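PDB 3NT8: ancylostoma secreted protein 1 from Necator americanus, which is a secreted protein built from two CAP domains and associated with the transition of infective hookworm larvae to parasitism. Local coordinates for residues A47-R50 / V51-L55; G144-F147 / A148-N151; D235-R238 / D239-S243; V280-S283 / A284-G288; N342-T346 / A347-R351. One frame throughout, in Å; residues are numbered along the deposited sequence.

In the fold
All five contacts are local, joining residues a helical turn or so apart, and they show how one kind of turn changes its chemistry with its place in the two CAP domains. Contacts 2 and 4 are buried, contacts 1 and 3 half so, and contact 5 lies at the surface. Contact 1 closes helix 34-52 with a guanidinium laid over a leucine. Contacts 2 and 5 start helices 147-153 and 346-349, one with an amide over a ring, the other with a threonine N-cap. Contact 3 covers the first turns of helix 235-253 with an apolar pair, and the salt bridge Arg238 NE to Glu281 OE2 (2.6 Å) ties it to contact 4 on helix 278-288.

Contact 1 of 5, residues A47-R50 / V51-L55; sequences ARRR and VAKGL
Arg50 lays one face of its guanidinium over the CB of Leu55, which sits 4.1 Å above the plane of that group and over its centre. The two side chains cross at about a right angle. A bend at chi3 (64°) brings the guanidinium over Leu55, just past the Schellman glycine, and NE is held by a salt bridge to Glu56. The last turn of helix 34-52 ends in this Schellman motif. Gly54, with its positive phi of 76°, turns the chain, its N bonds to Val51 O, and Leu55 N reaches back to Arg50 O at 2.8 Å, nearly in line with the carbonyl. Before it, Lys53 N still makes the ordinary helical bond to Arg49 O at 3.0 Å.

On another side, Arg49 and Lys53 run beside each other, their CG atoms 4.4 Å apart. Arg49 NE and Lys53 NZ stay 5.1 Å apart, and both turn to Asp211: the lysine forms a salt bridge with its carboxylate, while the arginine donates to its backbone carbonyl. Val51 takes the buried side, its CG2 3.3 Å from Ala47 O, and packs with Ala47 against Trp127 of helix 119-127. The chemistry thus implies a helix end secured by backbone bonds, with the carboxylate of Asp211 probably easing the repulsion between two neighbouring cations.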
loop_
_atom_site.group_PDB
_atom_site.type_symbol
_atom_site.label_atom_id
_atom_site.label_comp_id
_atom_site.label_asym_id
_atom_site.label_seq_id
_atom_site.Cartn_x
_atom_site.Cartn_y
_atom_site.Cartn_z
ATOM N N ALA A 47 21.272 5.154 0.301
ATOM C CA ALA A 47 20.404 6.144 -0.298
ATOM C C ALA A 47 19.107 6.265 0.490
ATOM O O ALA A 47 18.601 7.385 0.680
ATOM C CB ALA A 47 20.095 5.827 -1.828
ATOM N N ARG A 48 18.597 5.150 0.980
ATOM C CA ARG A 48 17.393 5.251 1.855
ATOM C C ARG A 48 17.633 6.042 3.172
ATOM O O ARG A 48 16.720 6.750 3.657
ATOM C CB ARG A 48 16.760 3.874 2.119
ATOM C CG ARG A 48 16.190 3.213 0.848
ATOM C CD ARG A 48 15.932 1.670 0.918
ATOM N NE ARG A 48 14.820 1.393 1.801
ATOM C CZ ARG A 48 13.539 1.361 1.430
ATOM N NH1 ARG A 48 13.193 1.484 0.120
ATOM N NH2 ARG A 48 12.631 1.147 2.361
ATOM N N ARG A 49 18.839 5.918 3.726
ATOM C CA ARG A 49 19.213 6.492 5.009
ATOM C C ARG A 49 19.430 7.977 4.822
ATOM O O ARG A 49 19.056 8.735 5.691
ATOM C CB ARG A 49 20.467 5.831 5.578
ATOM C CG ARG A 49 20.881 6.347 6.953
ATOM C CD ARG A 49 22.098 5.603 7.440
ATOM N NE ARG A 49 21.692 4.460 8.262
ATOM C CZ ARG A 49 21.933 3.179 7.978
ATOM N NH1 ARG A 49 22.590 2.822 6.886
ATOM N NH2 ARG A 49 21.524 2.249 8.811
ATOM N N ARG A 50 20.042 8.360 3.687
ATOM C CA ARG A 50 20.140 9.740 3.295
ATOM C C ARG A 50 18.811 10.438 3.222
ATOM O O ARG A 50 18.726 11.592 3.630
ATOM C CB ARG A 50 20.932 9.951 2.011
ATOM C CG ARG A 50 22.418 9.673 2.134
ATOM C CD ARG A 50 23.136 10.085 0.898
ATOM N NE ARG A 50 23.103 11.535 0.610
ATOM C CZ ARG A 50 23.876 12.507 1.163
ATOM N NH1 ARG A 50 24.759 12.257 2.136
ATOM N NH2 ARG A 50 23.755 13.788 0.750
ATOM N N VAL A 51 17.783 9.784 2.710
ATOM C CA VAL A 51 16.468 10.379 2.609
ATOM C C VAL A 51 15.869 10.541 3.971
ATOM O O VAL A 51 15.395 11.650 4.340
ATOM C CB VAL A 51 15.513 9.530 1.727
ATOM C CG1 VAL A 51 14.077 10.149 1.721
ATOM C CG2 VAL A 51 16.045 9.426 0.312
ATOM N N ALA A 52 15.859 9.435 4.714
ATOM C CA ALA A 52 15.378 9.399 6.081
ATOM C C ALA A 52 15.919 10.539 6.918
ATOM O O ALA A 52 15.138 11.162 7.623
ATOM C CB ALA A 52 15.682 8.108 6.707
ATOM N N LYS A 53 17.241 10.773 6.833
ATOM C CA LYS A 53 17.992 11.835 7.560
ATOM C C LYS A 53 17.770 13.263 7.012
ATOM O O LYS A 53 18.138 14.240 7.674
ATOM C CB LYS A 53 19.483 11.522 7.566
ATOM C CG LYS A 53 19.837 10.375 8.469
ATOM C CD LYS A 53 21.274 10.425 8.960
ATOM C CE LYS A 53 21.513 9.413 10.131
ATOM N NZ LYS A 53 22.969 9.022 10.186
ATOM N N GLY A 54 17.071 13.374 5.875
ATOM C CA GLY A 54 16.788 14.657 5.244
ATOM C C GLY A 54 18.001 15.227 4.533
ATOM O O GLY A 54 18.108 16.434 4.417
ATOM N N LEU A 55 18.923 14.345 4.092
ATOM C CA LEU A 55 20.199 14.752 3.527
ATOM C C LEU A 55 20.286 14.638 1.996
ATOM O O LEU A 55 21.282 15.063 1.416
ATOM C CB LEU A 55 21.328 13.932 4.146
ATOM C CG LEU A 55 21.603 14.114 5.641
ATOM C CD1 LEU A 55 22.487 12.967 6.051
ATOM C CD2 LEU A 55 22.270 15.481 5.982
#

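Contact 2 of 5, residues G144-F147 / A148-N151; sequences GGLF and AFSN
This is a helix-start contact, in which Leu146, at the end of the loop before helix 147-153 of the first CAP domain, meets Ser150 in the first turn. The main link is the backbone bond from Ser150 N to Leu146 O, 2.8 Å long with an angle of 161° at the hydrogen. A water adds a second link, donating to Gly145 O and accepting from Phe149 N, and so joins the loop at Gly145 to the helix.

Side chains pack on two sides of this turn. Leu146 CD2 lies 4.2 Å from Phe149 CD2, approaching the phenylalanine ring obliquely, and that ring also meets Trp127 of helix 119-127 edge-to-face. On the other side, Phe147 presents a ring face to Asn151, whose ND2 stands 3.7 Å above the plane, displaced toward the rim; ring and amide planes are perpendicular. The ND2 donates to Asn102 OD1 of strand 100-107, which ties the helix to the sheet and gives this buried amide a polar partner. Ser150 has its OG between the backbone N and the carbonyl carbon (chi1 78°), and from there the hydroxyl donates to Phe147 O at 2.9 Å, coming from above the carbonyl plane.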
loop_
_atom_site.group_PDB
_atom_site.type_symbol
_atom_site.label_atom_id
_atom_site.label_comp_id
_atom_site.label_asym_id
_atom_site.label_seq_id
_atom_site.Cartn_x
_atom_site.Cartn_y
_atom_site.Cartn_z
ATOM N N GLY A 144 5.637 11.350 -13.649
ATOM C CA GLY A 144 6.607 12.227 -14.277
ATOM C C GLY A 144 8.057 11.770 -14.137
ATOM O O GLY A 144 8.915 12.606 -13.831
ATOM N N GLY A 145 8.354 10.471 -14.357
ATOM C CA GLY A 145 9.768 9.964 -14.313
ATOM C C GLY A 145 10.314 9.538 -12.941
ATOM O O GLY A 145 11.532 9.488 -12.712
ATOM N N LEU A 146 9.423 9.237 -11.994
ATOM C CA LEU A 146 9.831 8.737 -10.654
ATOM C C LEU A 146 9.686 7.216 -10.520
ATOM O O LEU A 146 9.876 6.624 -9.430
ATOM C CB LEU A 146 9.004 9.468 -9.558
ATOM C CG LEU A 146 9.260 10.990 -9.434
ATOM C CD1 LEU A 146 8.162 11.683 -8.632
ATOM C CD2 LEU A 146 10.593 11.390 -8.916
ATOM N N PHE A 147 9.308 6.542 -11.598
ATOM C CA PHE A 147 9.037 5.114 -11.481
ATOM C C PHE A 147 10.149 4.348 -10.793
ATOM O O PHE A 147 9.914 3.575 -9.851
ATOM C CB PHE A 147 8.825 4.490 -12.836
ATOM C CG PHE A 147 8.555 3.005 -12.765
ATOM C CD1 PHE A 147 7.299 2.520 -12.385
ATOM C CD2 PHE A 147 9.563 2.097 -13.044
ATOM C CE1 PHE A 147 7.045 1.145 -12.296
ATOM C CE2 PHE A 147 9.306 0.704 -12.962
ATOM C CZ PHE A 147 8.064 0.252 -12.567
ATOM N N ALA A 148 11.355 4.501 -11.308
ATOM C CA ALA A 148 12.468 3.735 -10.861
ATOM C C ALA A 148 12.938 4.177 -9.457
ATOM O O ALA A 148 13.298 3.342 -8.669
ATOM C CB ALA A 148 13.615 3.819 -11.936
ATOM N N PHE A 149 12.861 5.473 -9.158
ATOM C CA PHE A 149 13.175 6.024 -7.850
ATOM C C PHE A 149 12.211 5.567 -6.772
ATOM O O PHE A 149 12.675 5.260 -5.688
ATOM C CB PHE A 149 13.252 7.569 -7.918
ATOM C CG PHE A 149 13.307 8.270 -6.550
ATOM C CD1 PHE A 149 14.514 8.397 -5.872
ATOM C CD2 PHE A 149 12.150 8.814 -5.960
ATOM C CE1 PHE A 149 14.593 9.044 -4.615
ATOM C CE2 PHE A 149 12.198 9.488 -4.694
ATOM C CZ PHE A 149 13.416 9.594 -4.015
ATOM N N SER A 150 10.917 5.469 -7.085
ATOM C CA SER A 150 9.856 5.034 -6.167
ATOM C C SER A 150 10.031 3.635 -5.587
ATOM O O SER A 150 9.856 3.462 -4.373
ATOM C CB SER A 150 8.461 5.217 -6.789
ATOM O OG SER A 150 8.114 4.215 -7.735
ATOM N N ASN A 151 10.446 2.666 -6.419
ATOM C CA ASN A 151 10.806 1.325 -5.962
ATOM C C ASN A 151 12.014 1.302 -5.063
ATOM O O ASN A 151 12.037 0.550 -4.111
ATOM C CB ASN A 151 11.005 0.282 -7.112
ATOM C CG ASN A 151 9.777 0.169 -7.999
ATOM O OD1 ASN A 151 8.680 0.118 -7.487
ATOM N ND2 ASN A 151 9.965 0.212 -9.332
HETATM O O HOH W 1 13.055 7.199 -11.792
#

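Contact 3 of 5, residues D235-R238 / D239-S243; sequences DSVR and DTFLS
Val237 and Phe241 lie side by side on helix 235-253 and point the same way, one turn apart, into the alpha-beta core of the second CAP domain. The nearest meeting is between Val237 CG1 and Phe241 CE2, 4.0 Å apart. Valine CG1 stands opposite the backbone N (chi1 -171°), which places this methyl beside the phenylalanine. Both side chains reach strand 369-376, where both touch Val374, and both pack against helix 318-330, so the pair fills the seam between sheet and helix. Their backbones are joined by Phe241 N to Val237 O, 3.1 Å long and nearly straight at 172°.

Polar residues occupy other sides of the helix. Arg238 extends from CG to NE and runs back toward the helix start, where its guanidinium has the Asp235 carboxylate at its edge and in its plane. The resulting salt bridge, Arg238 NH1 to Asp235 OD1, is 2.8 Å long, although as a hydrogen bond it is weak, with an angle of only 129°. The stronger partner of this arginine is Glu281, from contact 4, at NE. Asp235 is itself held by backbone amides of Gln225 and Gln226, so this buried carboxylate is well supplied with donors.

Asp239 follows one turn after Asp235, with OD1 bonded to Gln226 NE2; the two acids could otherwise disfavour each other, but these partners would offset that. Thr240 sits by Ser236, and both hydroxyls are engaged by Asn319. At the far end Ser243 OG donates to Asp239 O at 2.7 Å, in the carbonyl plane, while Ser243 N bonds to the same oxygen.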
loop_
_atom_site.group_PDB
_atom_site.type_symbol
_atom_site.label_atom_id
_atom_site.label_comp_id
_atom_site.label_asym_id
_atom_site.label_seq_id
_atom_site.Cartn_x
_atom_site.Cartn_y
_atom_site.Cartn_z
ATOM N N ASP A 235 -6.248 -13.952 10.455
ATOM C CA ASP A 235 -6.530 -12.956 11.457
ATOM C C ASP A 235 -5.762 -11.667 11.248
ATOM O O ASP A 235 -6.271 -10.613 11.585
ATOM C CB ASP A 235 -6.267 -13.505 12.857
ATOM C CG ASP A 235 -7.151 -14.669 13.192
ATOM O OD1 ASP A 235 -8.341 -14.710 12.781
ATOM O OD2 ASP A 235 -6.666 -15.572 13.903
ATOM N N SER A 236 -4.543 -11.742 10.712
ATOM C CA SER A 236 -3.748 -10.561 10.542
ATOM C C SER A 236 -4.423 -9.673 9.509
ATOM O O SER A 236 -4.575 -8.467 9.728
ATOM C CB SER A 236 -2.275 -10.919 10.183
ATOM O OG SER A 236 -2.068 -11.136 8.779
ATOM N N VAL A 237 -4.890 -10.278 8.415
ATOM C CA VAL A 237 -5.537 -9.541 7.319
ATOM C C VAL A 237 -6.859 -8.907 7.760
ATOM O O VAL A 237 -7.129 -7.759 7.383
ATOM C CB VAL A 237 -5.688 -10.388 6.043
ATOM C CG1 VAL A 237 -6.167 -9.545 4.840
ATOM C CG2 VAL A 237 -4.313 -11.064 5.668
ATOM N N ARG A 238 -7.628 -9.631 8.583
ATOM C CA ARG A 238 -8.872 -9.138 9.146
ATOM C C ARG A 238 -8.590 -7.876 9.927
ATOM O O ARG A 238 -9.256 -6.849 9.727
ATOM C CB ARG A 238 -9.536 -10.177 10.050
ATOM C CG ARG A 238 -9.944 -11.497 9.339
ATOM C CD ARG A 238 -10.621 -12.533 10.259
ATOM N NE ARG A 238 -11.120 -13.657 9.470
ATOM C CZ ARG A 238 -10.636 -14.897 9.504
ATOM N NH1 ARG A 238 -9.636 -15.209 10.321
ATOM N NH2 ARG A 238 -11.154 -15.832 8.720
ATOM N N ASP A 239 -7.630 -7.949 10.848
ATOM C CA ASP A 239 -7.299 -6.789 11.702
ATOM C C ASP A 239 -6.736 -5.607 10.898
ATOM O O ASP A 239 -6.893 -4.467 11.290
ATOM C CB ASP A 239 -6.309 -7.157 12.783
ATOM C CG ASP A 239 -6.831 -8.206 13.739
ATOM O OD1 ASP A 239 -8.062 -8.236 14.029
ATOM O OD2 ASP A 239 -5.981 -8.985 14.231
ATOM N N THR A 240 -6.055 -5.879 9.798
ATOM C CA THR A 240 -5.670 -4.813 8.945
ATOM C C THR A 240 -6.878 -4.037 8.392
ATOM O O THR A 240 -6.983 -2.818 8.591
ATOM C CB THR A 240 -4.743 -5.284 7.856
ATOM O OG1 THR A 240 -3.609 -5.881 8.482
ATOM C CG2 THR A 240 -4.246 -4.112 7.060
ATOM N N PHE A 241 -7.795 -4.724 7.718
ATOM C CA PHE A 241 -9.000 -4.056 7.206
ATOM C C PHE A 241 -9.742 -3.322 8.289
ATOM O O PHE A 241 -10.180 -2.189 8.050
ATOM C CB PHE A 241 -9.970 -5.026 6.530
ATOM C CG PHE A 241 -9.591 -5.409 5.103
ATOM C CD1 PHE A 241 -9.651 -4.477 4.078
ATOM C CD2 PHE A 241 -9.259 -6.725 4.782
ATOM C CE1 PHE A 241 -9.330 -4.818 2.735
ATOM C CE2 PHE A 241 -8.933 -7.083 3.458
ATOM C CZ PHE A 241 -8.986 -6.140 2.450
ATOM N N LEU A 242 -9.899 -3.960 9.462
ATOM C CA LEU A 242 -10.772 -3.477 10.495
ATOM C C LEU A 242 -10.195 -2.230 11.131
ATOM O O LEU A 242 -10.933 -1.260 11.322
ATOM C CB LEU A 242 -11.118 -4.575 11.514
ATOM C CG LEU A 242 -12.112 -4.258 12.631
ATOM C CD1 LEU A 242 -13.496 -4.004 12.097
ATOM C CD2 LEU A 242 -12.149 -5.367 13.731
ATOM N N SER A 243 -8.892 -2.257 11.442
ATOM C CA SER A 243 -8.198 -1.130 12.047
ATOM C C SER A 243 -8.085 0.037 11.070
ATOM O O SER A 243 -8.306 1.170 11.479
ATOM C CB SER A 243 -6.802 -1.498 12.536
ATOM O OG SER A 243 -6.024 -1.932 11.426
#

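Contact 4 of 5, residues V280-S283 / A284-G288; sequences VEAS and AIRHG
Glu281 and Ile285 form the close-packed side of this helical turn, the aliphatic part of the acid crossing the isoleucine obliquely. Glu281 CG meets Ile285 CD1 at 4.0 Å, while Ile285 CG1 sits 3.2 Å from Glu281 O. Chi1 of -170° swings the glutamate CG away from the backbone N, and the chain, extended beyond it, carries the carboxylate past the isoleucine methyl, which OE1 still skirts, to three partners: OE2 meets Arg238 in a salt bridge and accepts from Tyr276 OH, and OE1 accepts from Asn230. Such a set of donors probably favours the charged form of this buried acid. In the backbone, Ile285 N bonds to Glu281 O at 2.8 Å, nearly in line with the carbonyl. Also buried, Ser283 turns its hydroxyl to Gln386 of strand 381-388, which Ala284 also touches, and Ile285 packs on Ala373 of strand 369-376.

The solvent side belongs to Arg286. Its chain bends at chi3 (-67°) and folds the guanidinium back over the preceding turn, so that Ala282 O stands 3.7 Å above the plane, over its centre. NH2 reaches Ser283 CA at 3.5 Å. This is contact over a face, and the carbonyl is already used by Arg286 N, 3.1 Å away. A helix with one side on the sheet and another in solvent is typical of the alpha-beta-alpha sandwich of CAP domains.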
loop_
_atom_site.group_PDB
_atom_site.type_symbol
_atom_site.label_atom_id
_atom_site.label_comp_id
_atom_site.label_asym_id
_atom_site.label_seq_id
_atom_site.Cartn_x
_atom_site.Cartn_y
_atom_site.Cartn_z
ATOM N N VAL A 280 -20.268 -11.991 6.842
ATOM C CA VAL A 280 -20.068 -10.963 5.872
ATOM C C VAL A 280 -18.754 -11.322 5.175
ATOM O O VAL A 280 -18.578 -11.063 3.978
ATOM C CB VAL A 280 -20.012 -9.531 6.490
ATOM C CG1 VAL A 280 -19.695 -8.525 5.439
ATOM C CG2 VAL A 280 -21.357 -9.125 7.194
ATOM N N GLU A 281 -17.808 -11.884 5.916
ATOM C CA GLU A 281 -16.588 -12.354 5.273
ATOM C C GLU A 281 -16.882 -13.512 4.304
ATOM O O GLU A 281 -16.336 -13.564 3.229
ATOM C CB GLU A 281 -15.573 -12.830 6.304
ATOM C CG GLU A 281 -14.177 -13.117 5.727
ATOM C CD GLU A 281 -13.215 -13.679 6.796
ATOM O OE1 GLU A 281 -13.368 -14.864 7.184
ATOM O OE2 GLU A 281 -12.328 -12.942 7.272
ATOM N N ALA A 282 -17.699 -14.449 4.727
ATOM C CA ALA A 282 -17.960 -15.658 3.939
ATOM C C ALA A 282 -18.621 -15.204 2.655
ATOM O O ALA A 282 -18.390 -15.800 1.608
ATOM C CB ALA A 282 -18.902 -16.600 4.679
ATOM N N SER A 283 -19.422 -14.125 2.738
ATOM C CA SER A 283 -20.072 -13.608 1.546
ATOM C C SER A 283 -19.050 -12.879 0.648
ATOM O O SER A 283 -19.119 -12.883 -0.601
ATOM C CB SER A 283 -21.247 -12.695 1.965
ATOM O OG SER A 283 -21.824 -12.101 0.853
ATOM N N ALA A 284 -18.113 -12.173 1.263
ATOM C CA ALA A 284 -17.087 -11.579 0.405
ATOM C C ALA A 284 -16.167 -12.616 -0.230
ATOM O O ALA A 284 -15.699 -12.384 -1.348
ATOM C CB ALA A 284 -16.319 -10.608 1.084
ATOM N N ILE A 285 -15.901 -13.715 0.480
ATOM C CA ILE A 285 -15.084 -14.821 -0.014
ATOM C C ILE A 285 -15.705 -15.502 -1.237
ATOM O O ILE A 285 -14.995 -15.781 -2.182
ATOM C CB ILE A 285 -14.801 -15.865 1.075
ATOM C CG1 ILE A 285 -13.875 -15.258 2.135
ATOM C CG2 ILE A 285 -14.188 -17.156 0.466
ATOM C CD1 ILE A 285 -13.555 -16.175 3.262
ATOM N N ARG A 286 -17.033 -15.688 -1.232
ATOM C CA ARG A 286 -17.742 -16.295 -2.341
ATOM C C ARG A 286 -17.600 -15.556 -3.638
ATOM O O ARG A 286 -17.433 -16.169 -4.689
ATOM C CB ARG A 286 -19.227 -16.382 -1.987
ATOM C CG ARG A 286 -19.533 -17.662 -1.209
ATOM C CD ARG A 286 -21.040 -17.962 -1.238
ATOM N NE ARG A 286 -21.749 -16.948 -0.490
ATOM C CZ ARG A 286 -21.922 -16.965 0.823
ATOM N NH1 ARG A 286 -21.442 -17.980 1.533
ATOM N NH2 ARG A 286 -22.621 -15.980 1.396
ATOM N N HIS A 287 -17.718 -14.234 -3.550
ATOM C CA HIS A 287 -17.528 -13.398 -4.672
ATOM C C HIS A 287 -16.051 -13.248 -5.081
ATOM O O HIS A 287 -15.688 -13.297 -6.295
ATOM C CB HIS A 287 -18.119 -12.058 -4.355
ATOM C CG HIS A 287 -17.949 -11.084 -5.463
ATOM N ND1 HIS A 287 -18.419 -11.324 -6.730
ATOM C CD2 HIS A 287 -17.311 -9.889 -5.512
ATOM C CE1 HIS A 287 -18.101 -10.310 -7.507
ATOM N NE2 HIS A 287 -17.428 -9.427 -6.795
ATOM N N GLY A 288 -15.190 -13.043 -4.100
ATOM C CA GLY A 288 -13.751 -13.073 -4.367
ATOM C C GLY A 288 -13.262 -14.288 -5.169
ATOM O O GLY A 288 -12.486 -14.116 -6.137
#

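Contact 5 of 5, residues N342-T346 / A347-R351; sequences NVLTT and ALWNR
Val343 opens the contact through its backbone: its O lies 3.5 Å from CD1 of Leu348, a leucine in the short helix 346-349. Leu344 comes next, sending CD1 to the edge of the Trp349 ring, near the ring plane, where it is 3.8 Å from CE3. The two side chains cross obliquely, so the indole is met at the rim of its benzene ring, not over a face.

Thr345 is the N-cap. A chi1 of 69° tucks OG1 over its own backbone, facing the first turn, where it accepts from Leu348 N at 3.1 Å and 161°. The same residue gives its carbonyl to Trp349 N at 2.9 Å, so one threonine holds the helix start with both side chain and backbone. Thr346 follows, accepting from Asn350 N through its O at 2.9 Å; the Asn350 amide lies close by, its ND2 3.9 Å from Thr346 CB.

Past the helix, Arg351 folds back, its NE donating to Leu348 O at 2.9 Å, on a lone pair, while Leu348 CD2 covers one face of the guanidinium. Its NH1 and NH2 bond to Tyr336 O and Gly337 O, just after helix 332-335. Leu344 pairs through its backbone with Gly395 and His396, so this single-turn surface helix is tied to the preceding helix's end and to the segment beyond strand 381-388.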
loop_
_atom_site.group_PDB
_atom_site.type_symbol
_atom_site.label_atom_id
_atom_site.label_comp_id
_atom_site.label_asym_id
_atom_site.label_seq_id
_atom_site.Cartn_x
_atom_site.Cartn_y
_atom_site.Cartn_z
ATOM N N ASN A 342 -22.345 17.095 2.890
ATOM C CA ASN A 342 -22.128 15.657 3.131
ATOM C C ASN A 342 -23.122 14.694 2.456
ATOM O O ASN A 342 -23.226 13.533 2.821
ATOM C CB ASN A 342 -22.032 15.397 4.622
ATOM C CG ASN A 342 -21.165 14.213 4.965
ATOM O OD1 ASN A 342 -20.207 13.903 4.272
ATOM N ND2 ASN A 342 -21.512 13.542 6.040
ATOM N N VAL A 343 -23.835 15.159 1.441
ATOM C CA VAL A 343 -24.851 14.344 0.798
ATOM C C VAL A 343 -24.274 13.629 -0.450
ATOM O O VAL A 343 -23.630 14.255 -1.305
ATOM C CB VAL A 343 -26.071 15.186 0.351
ATOM C CG1 VAL A 343 -27.174 14.256 -0.188
ATOM C CG2 VAL A 343 -26.631 16.040 1.498
ATOM N N LEU A 344 -24.568 12.342 -0.575
ATOM C CA LEU A 344 -24.230 11.610 -1.744
ATOM C C LEU A 344 -25.262 11.834 -2.843
ATOM O O LEU A 344 -26.324 11.164 -2.853
ATOM C CB LEU A 344 -24.053 10.104 -1.415
ATOM C CG LEU A 344 -23.755 9.176 -2.590
ATOM C CD1 LEU A 344 -22.378 9.448 -3.223
ATOM C CD2 LEU A 344 -23.828 7.708 -2.222
ATOM N N THR A 345 -24.938 12.769 -3.747
ATOM C CA THR A 345 -25.835 13.187 -4.811
ATOM C C THR A 345 -25.454 12.589 -6.162
ATOM O O THR A 345 -24.309 12.120 -6.374
ATOM C CB THR A 345 -25.993 14.729 -4.972
ATOM O OG1 THR A 345 -24.776 15.290 -5.457
ATOM C CG2 THR A 345 -26.371 15.375 -3.677
ATOM N N THR A 346 -26.444 12.546 -7.058
ATOM C CA THR A 346 -26.230 12.059 -8.407
ATOM C C THR A 346 -25.317 13.053 -9.133
ATOM O O THR A 346 -24.526 12.637 -9.965
ATOM C CB THR A 346 -27.592 11.749 -9.189
ATOM O OG1 THR A 346 -28.341 12.945 -9.389
ATOM C CG2 THR A 346 -28.460 10.796 -8.387
ATOM N N ALA A 347 -25.395 14.344 -8.774
ATOM C CA ALA A 347 -24.506 15.381 -9.307
ATOM C C ALA A 347 -23.019 15.134 -8.990
ATOM O O ALA A 347 -22.161 15.311 -9.892
ATOM C CB ALA A 347 -24.932 16.780 -8.847
ATOM N N LEU A 348 -22.716 14.743 -7.742
ATOM C CA LEU A 348 -21.326 14.363 -7.363
ATOM C C LEU A 348 -20.910 13.018 -7.920
ATOM O O LEU A 348 -19.728 12.782 -8.169
ATOM C CB LEU A 348 -21.133 14.294 -5.847
ATOM C CG LEU A 348 -21.049 15.563 -5.027
ATOM C CD1 LEU A 348 -21.151 15.105 -3.608
ATOM C CD2 LEU A 348 -19.769 16.327 -5.208
ATOM N N TRP A 349 -21.872 12.113 -8.035
ATOM C CA TRP A 349 -21.638 10.758 -8.582
ATOM C C TRP A 349 -21.235 10.838 -10.066
ATOM O O TRP A 349 -20.216 10.258 -10.502
ATOM C CB TRP A 349 -22.909 9.902 -8.459
ATOM C CG TRP A 349 -22.656 8.452 -8.749
ATOM C CD1 TRP A 349 -22.563 7.867 -9.988
ATOM C CD2 TRP A 349 -22.427 7.406 -7.784
ATOM N NE1 TRP A 349 -22.302 6.528 -9.851
ATOM C CE2 TRP A 349 -22.210 6.216 -8.512
ATOM C CE3 TRP A 349 -22.360 7.369 -6.385
ATOM C CZ2 TRP A 349 -21.949 4.992 -7.888
ATOM C CZ3 TRP A 349 -22.117 6.161 -5.773
ATOM C CH2 TRP A 349 -21.911 4.991 -6.522
ATOM N N ASN A 350 -22.019 11.588 -10.833
ATOM C CA ASN A 350 -21.871 11.590 -12.267
ATOM C C ASN A 350 -20.736 12.483 -12.763
ATOM O O ASN A 350 -20.640 12.775 -13.960
ATOM C CB ASN A 350 -23.207 11.962 -12.901
ATOM C CG ASN A 350 -24.286 10.964 -12.574
ATOM O OD1 ASN A 350 -24.022 9.757 -12.416
ATOM N ND2 ASN A 350 -25.519 11.448 -12.486
ATOM N N ARG A 351 -19.878 12.918 -11.839
ATOM C CA ARG A 351 -18.755 13.778 -12.203
ATOM C C ARG A 351 -17.813 12.998 -13.113
ATOM O O ARG A 351 -17.542 11.825 -12.885
ATOM C CB ARG A 351 -18.021 14.316 -10.963
ATOM C CG ARG A 351 -18.608 15.594 -10.391
ATOM C CD ARG A 351 -17.880 16.016 -9.120
ATOM N NE ARG A 351 -17.833 14.940 -8.122
ATOM C CZ ARG A 351 -17.097 15.001 -7.008
ATOM N NH1 ARG A 351 -16.386 16.094 -6.740
ATOM N NH2 ARG A 351 -17.089 14.000 -6.133
#